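Sulfurtransferase (Azotobacter vinelandii, PDB 1E0C) probably catalyses transfer of a sulfur atom from thiosulfate to cyanide through a persulfide cysteine, as a two-domain enzyme of the rhodanese family. Local coordinates at residues Gly77-Pro80 with Glu81-Tyr84; Asp210-Gly213 with Arg214-Leu218; Pro171-Arg175 with Gly176-Leu180. All blocks are in the same frame, centred on the assembly; numbering follows the deposited sequence.

All three contacts are local, each within one run of eight to ten residues. Contact 1 lies in the first rhodanese-like region, where helix 66-76 ends and strand 83-87 of a parallel sheet begins. In the second region, contact 3 comes next, at the end of helix 171-174 and in the loop after it, then contact 2 along helix 211-217. The centres of contacts 2 and 3 are about 22 Å apart, and their nearest atoms about 7 Å. Contact 1 lies across the chain's centre, its centre about 33 Å and 40 Å from theirs. The second region holds the persulfide-bearing C230. From contact 3, E173 bridges to R235 and L180 touches Q231, close in sequence to C230.

Contact 1 (Gly77-Pro80 with Glu81-Tyr84); sequences GHRP and EAVY
H78 and Y84 meet edge to edge through one polar bond. ND1 of H78 lies 2.7 Å from OH of Y84, a hydrogen bond in which either may be the donor. The two rings come rim to rim, their planes 34° apart, and neither lies over the other's face. The H78 ring swings out with CG anti to the backbone N (chi1 -174°), which brings ND1 to the tyrosine hydroxyl. R79 and E81 form a looser pair. Their salt bridge is long, with NE of R79 3.8 Å from OE2 of E81. Water 1 closes the gap by accepting from NE of R79 and donating to OE2 of E81. The carboxylate stands nearly perpendicular to the guanidinium plane, 88° from it. NH1 of R79 donates to the carbonyl O of G77 at 2.8 Å. A type I turn from R79 to A82 brings R79 and E81 together, with A82 N bonded to R79 O at 3.1 Å. Water 2 links the carbonyls of P80 and A82. Before the turn, G77 has positive phi and is the C-prime residue of a Schellman motif. That motif ends helix 66-76, and the turn leads into strand 83-87. R79 NH2 reaches the carbonyl O of P23. Y84 packs against strand 25-29 and against F98 and L102 of helix 93-104.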
ATOM      1  N   GLY A  77     -11.681 -14.855   2.747  1.00 14.89           N
ATOM      2  CA  GLY A  77     -12.863 -15.170   1.963  1.00 11.38           C
ATOM      3  C   GLY A  77     -12.755 -14.746   0.512  1.00 12.62           C
ATOM      4  O   GLY A  77     -13.774 -14.537  -0.151  1.00 12.24           O
ATOM      5  N   HIS A  78     -11.536 -14.624  -0.007  1.00 13.70           N
ATOM      6  CA  HIS A  78     -11.352 -14.245  -1.407  1.00 13.64           C
ATOM      7  C   HIS A  78     -12.229 -15.086  -2.326  1.00 20.29           C
ATOM      8  O   HIS A  78     -12.248 -16.320  -2.252  1.00 15.20           O
ATOM      9  CB  HIS A  78      -9.873 -14.370  -1.798  1.00 13.49           C
ATOM     10  CG  HIS A  78      -9.589 -13.852  -3.178  1.00 21.00           C
ATOM     11  ND1 HIS A  78      -9.746 -12.525  -3.527  1.00 14.74           N
ATOM     12  CD2 HIS A  78      -9.161 -14.490  -4.292  1.00 16.93           C
ATOM     13  CE1 HIS A  78      -9.430 -12.371  -4.799  1.00 15.74           C
ATOM     14  NE2 HIS A  78      -9.061 -13.543  -5.285  1.00 18.65           N
ATOM     15  N   ARG A  79     -12.952 -14.417  -3.207  1.00 11.06           N
ATOM     16  CA  ARG A  79     -13.942 -15.005  -4.097  1.00 11.31           C
ATOM     17  C   ARG A  79     -14.244 -14.057  -5.255  1.00 15.57           C
ATOM     18  O   ARG A  79     -13.927 -12.864  -5.196  1.00 16.54           O
ATOM     19  CB  ARG A  79     -15.223 -15.295  -3.299  1.00 12.25           C
ATOM     20  CG  ARG A  79     -15.816 -14.085  -2.593  1.00 18.90           C
ATOM     21  CD  ARG A  79     -16.946 -14.455  -1.652  1.00 18.53           C
ATOM     22  NE  ARG A  79     -17.578 -13.327  -0.977  1.00 18.70           N
ATOM     23  CZ  ARG A  79     -17.179 -12.783   0.163  1.00 17.10           C
ATOM     24  NH1 ARG A  79     -16.070 -13.210   0.760  1.00 16.19           N
ATOM     25  NH2 ARG A  79     -17.850 -11.780   0.722  1.00 18.43           N
ATOM     26  N   PRO A  80     -14.837 -14.554  -6.329  1.00 21.92           N
ATOM     27  CA  PRO A  80     -15.021 -13.793  -7.548  1.00 21.10           C
ATOM     28  C   PRO A  80     -15.715 -12.457  -7.406  1.00 27.75           C
ATOM     29  O   PRO A  80     -15.331 -11.485  -8.073  1.00 26.01           O
ATOM     30  CB  PRO A  80     -15.811 -14.732  -8.459  1.00 26.64           C
ATOM     31  CG  PRO A  80     -15.498 -16.101  -7.965  1.00 20.57           C
ATOM     32  CD  PRO A  80     -15.235 -15.978  -6.488  1.00 19.27           C
ATOM     33  N   GLU A  81     -16.746 -12.366  -6.578  1.00 21.82           N
ATOM     34  CA  GLU A  81     -17.526 -11.134  -6.451  1.00 26.30           C
ATOM     35  C   GLU A  81     -16.996 -10.183  -5.392  1.00 18.67           C
ATOM     36  O   GLU A  81     -17.574  -9.117  -5.156  1.00 19.00           O
ATOM     37  CB  GLU A  81     -18.967 -11.539  -6.065  1.00 28.40           C
ATOM     38  CG  GLU A  81     -19.053 -12.178  -4.691  1.00 39.76           C
ATOM     39  CD  GLU A  81     -18.974 -13.688  -4.688  1.00 49.21           C
ATOM     40  OE1 GLU A  81     -18.159 -14.282  -5.424  1.00 37.35           O
ATOM     41  OE2 GLU A  81     -19.734 -14.311  -3.910  1.00 43.71           O
ATOM     42  N   ALA A  82     -15.930 -10.558  -4.693  1.00 18.54           N
ATOM     43  CA  ALA A  82     -15.427  -9.781  -3.577  1.00 13.43           C
ATOM     44  C   ALA A  82     -15.087  -8.340  -3.974  1.00 13.47           C
ATOM     45  O   ALA A  82     -14.513  -8.108  -5.035  1.00 15.56           O
ATOM     46  CB  ALA A  82     -14.150 -10.407  -3.012  1.00 19.00           C
ATOM     47  N   VAL A  83     -15.335  -7.446  -3.033  1.00 12.56           N
ATOM     48  CA  VAL A  83     -14.879  -6.064  -3.116  1.00 12.09           C
ATOM     49  C   VAL A  83     -14.160  -5.748  -1.801  1.00 11.28           C
ATOM     50  O   VAL A  83     -14.754  -5.850  -0.729  1.00 12.97           O
ATOM     51  CB  VAL A  83     -15.997  -5.035  -3.326  1.00 15.28           C
ATOM     52  CG1 VAL A  83     -15.374  -3.635  -3.415  1.00 11.86           C
ATOM     53  CG2 VAL A  83     -16.786  -5.314  -4.599  1.00 16.31           C
ATOM     54  N   TYR A  84     -12.859  -5.480  -1.894  1.00 11.82           N
ATOM     55  CA  TYR A  84     -12.078  -5.217  -0.701  1.00  9.15           C
ATOM     56  C   TYR A  84     -12.147  -3.726  -0.348  1.00 13.23           C
ATOM     57  O   TYR A  84     -12.132  -2.878  -1.237  1.00 13.09           O
ATOM     58  CB  TYR A  84     -10.601  -5.580  -0.896  1.00 10.85           C
ATOM     59  CG  TYR A  84     -10.357  -7.075  -0.961  1.00  7.34           C
ATOM     60  CD1 TYR A  84     -10.633  -7.776  -2.115  1.00 10.76           C
ATOM     61  CD2 TYR A  84      -9.849  -7.754   0.146  1.00 11.20           C
ATOM     62  CE1 TYR A  84     -10.406  -9.145  -2.202  1.00 10.05           C
ATOM     63  CE2 TYR A  84      -9.617  -9.119   0.067  1.00 11.44           C
ATOM     64  CZ  TYR A  84      -9.923  -9.802  -1.082  1.00 13.82           C
ATOM     65  OH  TYR A  84      -9.688 -11.158  -1.161  1.00 13.19           O
TER
HETATM   66  O   HOH W   1     -20.244 -12.402  -1.828  1.00 35.42           O
HETATM   67  O   HOH W   2     -14.939  -8.758  -7.483  1.00 21.46           O

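Contact 2 (Asp210-Gly213 with Arg214-Leu218)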
ATOM      1  N   ASP A 210      -4.500  18.372  -2.055  1.00 13.20           N
ATOM      2  CA  ASP A 210      -3.653  19.033  -3.044  1.00 12.65           C
ATOM      3  C   ASP A 210      -2.543  18.112  -3.527  1.00 17.04           C
ATOM      4  O   ASP A 210      -1.566  18.562  -4.124  1.00 10.98           O
ATOM      5  CB  ASP A 210      -3.018  20.293  -2.432  1.00 10.18           C
ATOM      6  CG  ASP A 210      -2.089  20.018  -1.270  1.00 17.65           C
ATOM      7  OD1 ASP A 210      -2.378  19.138  -0.416  1.00 13.11           O
ATOM      8  OD2 ASP A 210      -1.032  20.695  -1.173  1.00 13.60           O
ATOM      9  N   ILE A 211      -2.703  16.809  -3.305  1.00 12.03           N
ATOM     10  CA  ILE A 211      -1.639  15.858  -3.621  1.00  8.56           C
ATOM     11  C   ILE A 211      -1.186  15.904  -5.067  1.00  8.68           C
ATOM     12  O   ILE A 211       0.018  15.810  -5.334  1.00 10.65           O
ATOM     13  CB  ILE A 211      -2.081  14.434  -3.230  1.00 10.33           C
ATOM     14  CG1 ILE A 211      -0.927  13.435  -3.377  1.00  6.91           C
ATOM     15  CG2 ILE A 211      -3.284  13.989  -4.045  1.00 10.99           C
ATOM     16  CD1 ILE A 211       0.194  13.689  -2.378  1.00 11.61           C
ATOM     17  N   ALA A 212      -2.100  16.013  -6.030  1.00  8.38           N
ATOM     18  CA  ALA A 212      -1.699  15.997  -7.435  1.00 10.54           C
ATOM     19  C   ALA A 212      -0.683  17.086  -7.757  1.00 11.03           C
ATOM     20  O   ALA A 212       0.352  16.808  -8.373  1.00 10.52           O
ATOM     21  CB  ALA A 212      -2.898  16.070  -8.356  1.00 10.21           C
ATOM     22  N   GLY A 213      -0.982  18.320  -7.376  1.00 10.76           N
ATOM     23  CA  GLY A 213      -0.068  19.438  -7.597  1.00 16.23           C
ATOM     24  C   GLY A 213       1.299  19.197  -6.978  1.00 13.29           C
ATOM     25  O   GLY A 213       2.340  19.572  -7.530  1.00 11.39           O
ATOM     26  N   ARG A 214       1.318  18.607  -5.780  1.00  9.70           N
ATOM     27  CA  ARG A 214       2.583  18.364  -5.090  1.00  9.39           C
ATOM     28  C   ARG A 214       3.408  17.305  -5.808  1.00  8.47           C
ATOM     29  O   ARG A 214       4.635  17.385  -5.910  1.00 11.41           O
ATOM     30  CB  ARG A 214       2.306  17.979  -3.634  1.00  7.13           C
ATOM     31  CG  ARG A 214       1.432  18.951  -2.862  1.00  9.22           C
ATOM     32  CD  ARG A 214       2.119  20.279  -2.583  1.00  8.29           C
ATOM     33  NE  ARG A 214       2.169  21.133  -3.774  1.00 10.53           N
ATOM     34  CZ  ARG A 214       1.146  21.825  -4.243  1.00 13.66           C
ATOM     35  NH1 ARG A 214      -0.025  21.807  -3.611  1.00 11.72           N
ATOM     36  NH2 ARG A 214       1.294  22.571  -5.334  1.00 12.99           N
ATOM     37  N   LEU A 215       2.734  16.278  -6.335  1.00  6.77           N
ATOM     38  CA  LEU A 215       3.444  15.248  -7.082  1.00  9.21           C
ATOM     39  C   LEU A 215       3.970  15.837  -8.398  1.00 11.56           C
ATOM     40  O   LEU A 215       5.102  15.565  -8.776  1.00 10.30           O
ATOM     41  CB  LEU A 215       2.543  14.053  -7.373  1.00  8.59           C
ATOM     42  CG  LEU A 215       2.042  13.293  -6.138  1.00  9.42           C
ATOM     43  CD1 LEU A 215       1.212  12.091  -6.589  1.00 16.01           C
ATOM     44  CD2 LEU A 215       3.187  12.869  -5.238  1.00 12.92           C
ATOM     45  N   GLU A 216       3.196  16.738  -8.996  1.00  9.33           N
ATOM     46  CA  GLU A 216       3.607  17.331 -10.268  1.00 10.48           C
ATOM     47  C   GLU A 216       4.819  18.229 -10.108  1.00  8.37           C
ATOM     48  O   GLU A 216       5.690  18.248 -10.990  1.00 11.88           O
ATOM     49  CB  GLU A 216       2.437  18.070 -10.915  1.00 10.79           C
ATOM     50  CG  GLU A 216       1.398  17.154 -11.544  1.00  9.47           C
ATOM     51  CD  GLU A 216      -0.017  17.679 -11.435  1.00 14.10           C
ATOM     52  OE1 GLU A 216      -0.201  18.871 -11.100  1.00 11.19           O
ATOM     53  OE2 GLU A 216      -0.953  16.906 -11.730  1.00 11.11           O
ATOM     54  N   GLU A 217       4.970  18.860  -8.949  1.00  8.30           N
ATOM     55  CA  GLU A 217       6.148  19.682  -8.666  1.00  9.07           C
ATOM     56  C   GLU A 217       7.424  18.851  -8.687  1.00 14.30           C
ATOM     57  O   GLU A 217       8.532  19.354  -8.860  1.00 12.83           O
ATOM     58  CB  GLU A 217       5.987  20.338  -7.281  1.00 10.98           C
ATOM     59  CG  GLU A 217       5.084  21.566  -7.354  1.00 14.03           C
ATOM     60  CD  GLU A 217       4.580  22.039  -6.016  1.00 13.11           C
ATOM     61  OE1 GLU A 217       4.767  21.345  -4.992  1.00 10.93           O
ATOM     62  OE2 GLU A 217       3.971  23.136  -5.975  1.00 12.22           O
ATOM     63  N   LEU A 218       7.270  17.553  -8.439  1.00 11.53           N
ATOM     64  CA  LEU A 218       8.417  16.646  -8.412  1.00 10.97           C
ATOM     65  C   LEU A 218       8.562  15.856  -9.697  1.00 11.80           C
ATOM     66  O   LEU A 218       9.418  14.966  -9.791  1.00 14.02           O
ATOM     67  CB  LEU A 218       8.236  15.696  -7.215  1.00 12.95           C
ATOM     68  CG  LEU A 218       8.391  16.368  -5.843  1.00 20.86           C
ATOM     69  CD1 LEU A 218       7.851  15.467  -4.746  1.00 25.46           C
ATOM     70  CD2 LEU A 218       9.848  16.730  -5.596  1.00 18.07           C
TER
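R214 lies between two acids, D210 one turn before it and E217 three residues after it. Its side chain crosses that of D210 at about a right angle, and the guanidinium and carboxylate planes are 45° apart. NH1 of R214 reaches OD2 of D210 at 2.9 Å, approaching on the anti side of the carboxylate. E217 is gripped side-on by two nitrogens. NE of R214 bonds to OE1 of E217 at 2.9 Å in a nearly straight line (173°). NH2 of R214 bonds to OE2 of E217 at 2.8 Å. Both nitrogens come from above the E217 carboxylate plane. Bends at chi2 and chi3 curl the arginine so one guanidinium face lies over the carbonyl carbon of G213. Three salt-bridged residues follow one side of the helix. Elsewhere, CG1 of I211 touches CG of L215 at 4.1 Å, the two chains crossing at a slant. Backbone bonds from L215, E216 and E217 to I211, A212 and G213 build the helix. D210 holds the N-cap position but makes no side-chain capping bond; OD1 instead bridges to R208. I211 and L215 seat helix 211-217 on I242 of helix 235-245; I211 also touches A198, and L215 touches L246, in loops.

Contact 3 (Pro171-Arg175 with Gly176-Leu180)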
ATOM      1  N   PRO A 171      13.345  12.529   4.214  1.00 11.12           N
ATOM      2  CA  PRO A 171      14.376  13.250   3.488  1.00  8.45           C
ATOM      3  C   PRO A 171      15.768  12.910   3.994  1.00 10.19           C
ATOM      4  O   PRO A 171      16.705  12.798   3.199  1.00 11.87           O
ATOM      5  CB  PRO A 171      14.036  14.719   3.668  1.00 12.15           C
ATOM      6  CG  PRO A 171      12.792  14.802   4.462  1.00 13.92           C
ATOM      7  CD  PRO A 171      12.307  13.415   4.768  1.00 11.44           C
ATOM      8  N   GLN A 172      15.916  12.677   5.297  1.00 11.45           N
ATOM      9  CA  GLN A 172      17.221  12.323   5.839  1.00 13.76           C
ATOM     10  C   GLN A 172      17.712  10.995   5.274  1.00 10.40           C
ATOM     11  O   GLN A 172      18.910  10.844   5.025  1.00 12.19           O
ATOM     12  CB  GLN A 172      17.265  12.369   7.354  1.00 15.18           C
ATOM     13  CG  GLN A 172      16.271  11.512   8.092  1.00 16.97           C
ATOM     14  CD  GLN A 172      14.965  12.193   8.428  1.00 25.45           C
ATOM     15  OE1 GLN A 172      14.418  12.997   7.670  1.00 11.03           O
ATOM     16  NE2 GLN A 172      14.415  11.843   9.591  1.00 22.60           N
ATOM     17  N   GLU A 173      16.800  10.069   4.997  1.00 12.45           N
ATOM     18  CA  GLU A 173      17.205   8.807   4.363  1.00 12.18           C
ATOM     19  C   GLU A 173      17.535   9.056   2.891  1.00 12.94           C
ATOM     20  O   GLU A 173      18.537   8.576   2.369  1.00 12.17           O
ATOM     21  CB  GLU A 173      16.073   7.783   4.434  1.00 12.49           C
ATOM     22  CG  GLU A 173      15.879   7.188   5.835  1.00 12.76           C
ATOM     23  CD  GLU A 173      14.522   6.493   5.878  1.00 14.83           C
ATOM     24  OE1 GLU A 173      13.532   7.197   6.161  1.00 13.48           O
ATOM     25  OE2 GLU A 173      14.457   5.298   5.520  1.00 13.04           O
ATOM     26  N   TYR A 174      16.684   9.842   2.228  1.00  9.20           N
ATOM     27  CA  TYR A 174      16.898  10.176   0.824  1.00 12.05           C
ATOM     28  C   TYR A 174      18.254  10.835   0.590  1.00 14.22           C
ATOM     29  O   TYR A 174      18.953  10.484  -0.369  1.00 12.55           O
ATOM     30  CB  TYR A 174      15.772  11.087   0.332  1.00  8.86           C
ATOM     31  CG  TYR A 174      15.923  11.607  -1.079  1.00 11.23           C
ATOM     32  CD1 TYR A 174      15.492  10.874  -2.174  1.00 11.41           C
ATOM     33  CD2 TYR A 174      16.476  12.869  -1.299  1.00 11.88           C
ATOM     34  CE1 TYR A 174      15.585  11.374  -3.464  1.00  9.89           C
ATOM     35  CE2 TYR A 174      16.567  13.375  -2.578  1.00 10.01           C
ATOM     36  CZ  TYR A 174      16.119  12.642  -3.646  1.00  6.55           C
ATOM     37  OH  TYR A 174      16.255  13.133  -4.921  1.00 11.94           O
ATOM     38  N   ARG A 175      18.686  11.712   1.493  1.00 11.46           N
ATOM     39  CA  ARG A 175      19.966  12.399   1.306  1.00 15.80           C
ATOM     40  C   ARG A 175      21.145  11.635   1.877  1.00 14.28           C
ATOM     41  O   ARG A 175      22.274  12.140   1.920  1.00 13.90           O
ATOM     42  CB  ARG A 175      19.906  13.802   1.939  1.00 16.55           C
ATOM     43  CG  ARG A 175      18.969  14.747   1.183  1.00 10.75           C
ATOM     44  CD  ARG A 175      19.142  16.173   1.719  1.00 11.59           C
ATOM     45  NE  ARG A 175      18.872  16.239   3.152  1.00 13.08           N
ATOM     46  CZ  ARG A 175      17.701  16.547   3.698  1.00  9.02           C
ATOM     47  NH1 ARG A 175      16.660  16.861   2.942  1.00  9.23           N
ATOM     48  NH2 ARG A 175      17.557  16.521   5.021  1.00 11.32           N
ATOM     49  N   GLY A 176      20.894  10.444   2.419  1.00 15.78           N
ATOM     50  CA  GLY A 176      21.952   9.628   2.996  1.00 19.44           C
ATOM     51  C   GLY A 176      22.478  10.154   4.318  1.00 21.98           C
ATOM     52  O   GLY A 176      23.594   9.806   4.718  1.00 16.65           O
ATOM     53  N   GLU A 177      21.682  10.923   5.047  1.00 16.03           N
ATOM     54  CA  GLU A 177      22.035  11.381   6.384  1.00 14.18           C
ATOM     55  C   GLU A 177      21.667  10.329   7.430  1.00 19.79           C
ATOM     56  O   GLU A 177      22.352  10.178   8.440  1.00 20.99           O
ATOM     57  CB  GLU A 177      21.298  12.695   6.694  1.00 14.98           C
ATOM     58  CG  GLU A 177      21.820  13.830   5.814  1.00 12.60           C
ATOM     59  CD  GLU A 177      20.826  14.967   5.675  1.00 18.87           C
ATOM     60  OE1 GLU A 177      19.795  14.968   6.369  1.00 15.21           O
ATOM     61  OE2 GLU A 177      21.077  15.859   4.841  1.00 14.19           O
ATOM     62  N   LYS A 178      20.579   9.626   7.159  1.00 15.72           N
ATOM     63  CA  LYS A 178      20.101   8.541   8.025  1.00 17.24           C
ATOM     64  C   LYS A 178      20.230   7.244   7.217  1.00 18.35           C
ATOM     65  O   LYS A 178      19.598   7.122   6.173  1.00 15.91           O
ATOM     66  CB  LYS A 178      18.654   8.782   8.434  1.00 18.33           C
ATOM     67  CG  LYS A 178      17.999   7.609   9.156  1.00 21.88           C
ATOM     68  CD  LYS A 178      16.617   7.995   9.664  1.00 30.81           C
ATOM     69  CE  LYS A 178      16.091   6.977  10.663  1.00 47.87           C
ATOM     70  NZ  LYS A 178      14.612   6.833  10.580  1.00 51.66           N
ATOM     71  N   VAL A 179      21.222   6.432   7.562  1.00 18.21           N
ATOM     72  CA  VAL A 179      21.622   5.307   6.717  1.00 16.39           C
ATOM     73  C   VAL A 179      21.245   3.969   7.330  1.00 15.89           C
ATOM     74  O   VAL A 179      21.742   3.602   8.390  1.00 19.64           O
ATOM     75  CB  VAL A 179      23.148   5.370   6.486  1.00 20.93           C
ATOM     76  CG1 VAL A 179      23.582   4.356   5.445  1.00 18.40           C
ATOM     77  CG2 VAL A 179      23.533   6.784   6.047  1.00 21.98           C
ATOM     78  N   LEU A 180      20.375   3.243   6.641  1.00 14.77           N
ATOM     79  CA  LEU A 180      19.787   2.009   7.137  1.00 17.30           C
ATOM     80  C   LEU A 180      20.167   0.818   6.263  1.00 18.79           C
ATOM     81  O   LEU A 180      19.429  -0.156   6.125  1.00 18.14           O
ATOM     82  CB  LEU A 180      18.258   2.169   7.149  1.00 17.30           C
ATOM     83  CG  LEU A 180      17.725   3.279   8.058  1.00 19.43           C
ATOM     84  CD1 LEU A 180      16.200   3.299   8.039  1.00 17.78           C
ATOM     85  CD2 LEU A 180      18.236   3.108   9.483  1.00 23.25           C
TER
HETATM   86  O   HOH W   3      20.101   6.533   2.879  1.00 17.12           O
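The carbonyl O of Q172 accepts from two backbone N-H groups. E177 N lies 2.8 Å from Q172 O, nearly along the C=O axis. K178 N lies 3.0 Å from Q172 O, well above the carbonyl plane. G176 N bonds to E173 O at 3.0 Å. R175 grips E177 side-on, with NE at 2.8 Å from OE2 and NH2 at 3.0 Å from OE1. The NE bond is nearly straight (173°), and the guanidinium and carboxylate planes are 49° apart. P171 O sits over the centre of one guanidinium face of R175. K178 lies alongside Q172 and E173 and points the same way. With chi1 at 171° and the chain extended, CG and CD of K178 run along CG of E173. CB of K178 rests on CG of Q172 at 3.6 Å. The carboxylate of E173 also bridges to R235 and bonds to S170. OE2 of E173 touches CD1 of L180 at 3.7 Å, while L180 packs on Q231. The side chain of Q172 is about 4 Å from a bound magnesium ion. G176 has positive phi, and its N bond to E173 O, with E177 N to Q172 O, ends helix 171-174 in a Schellman motif.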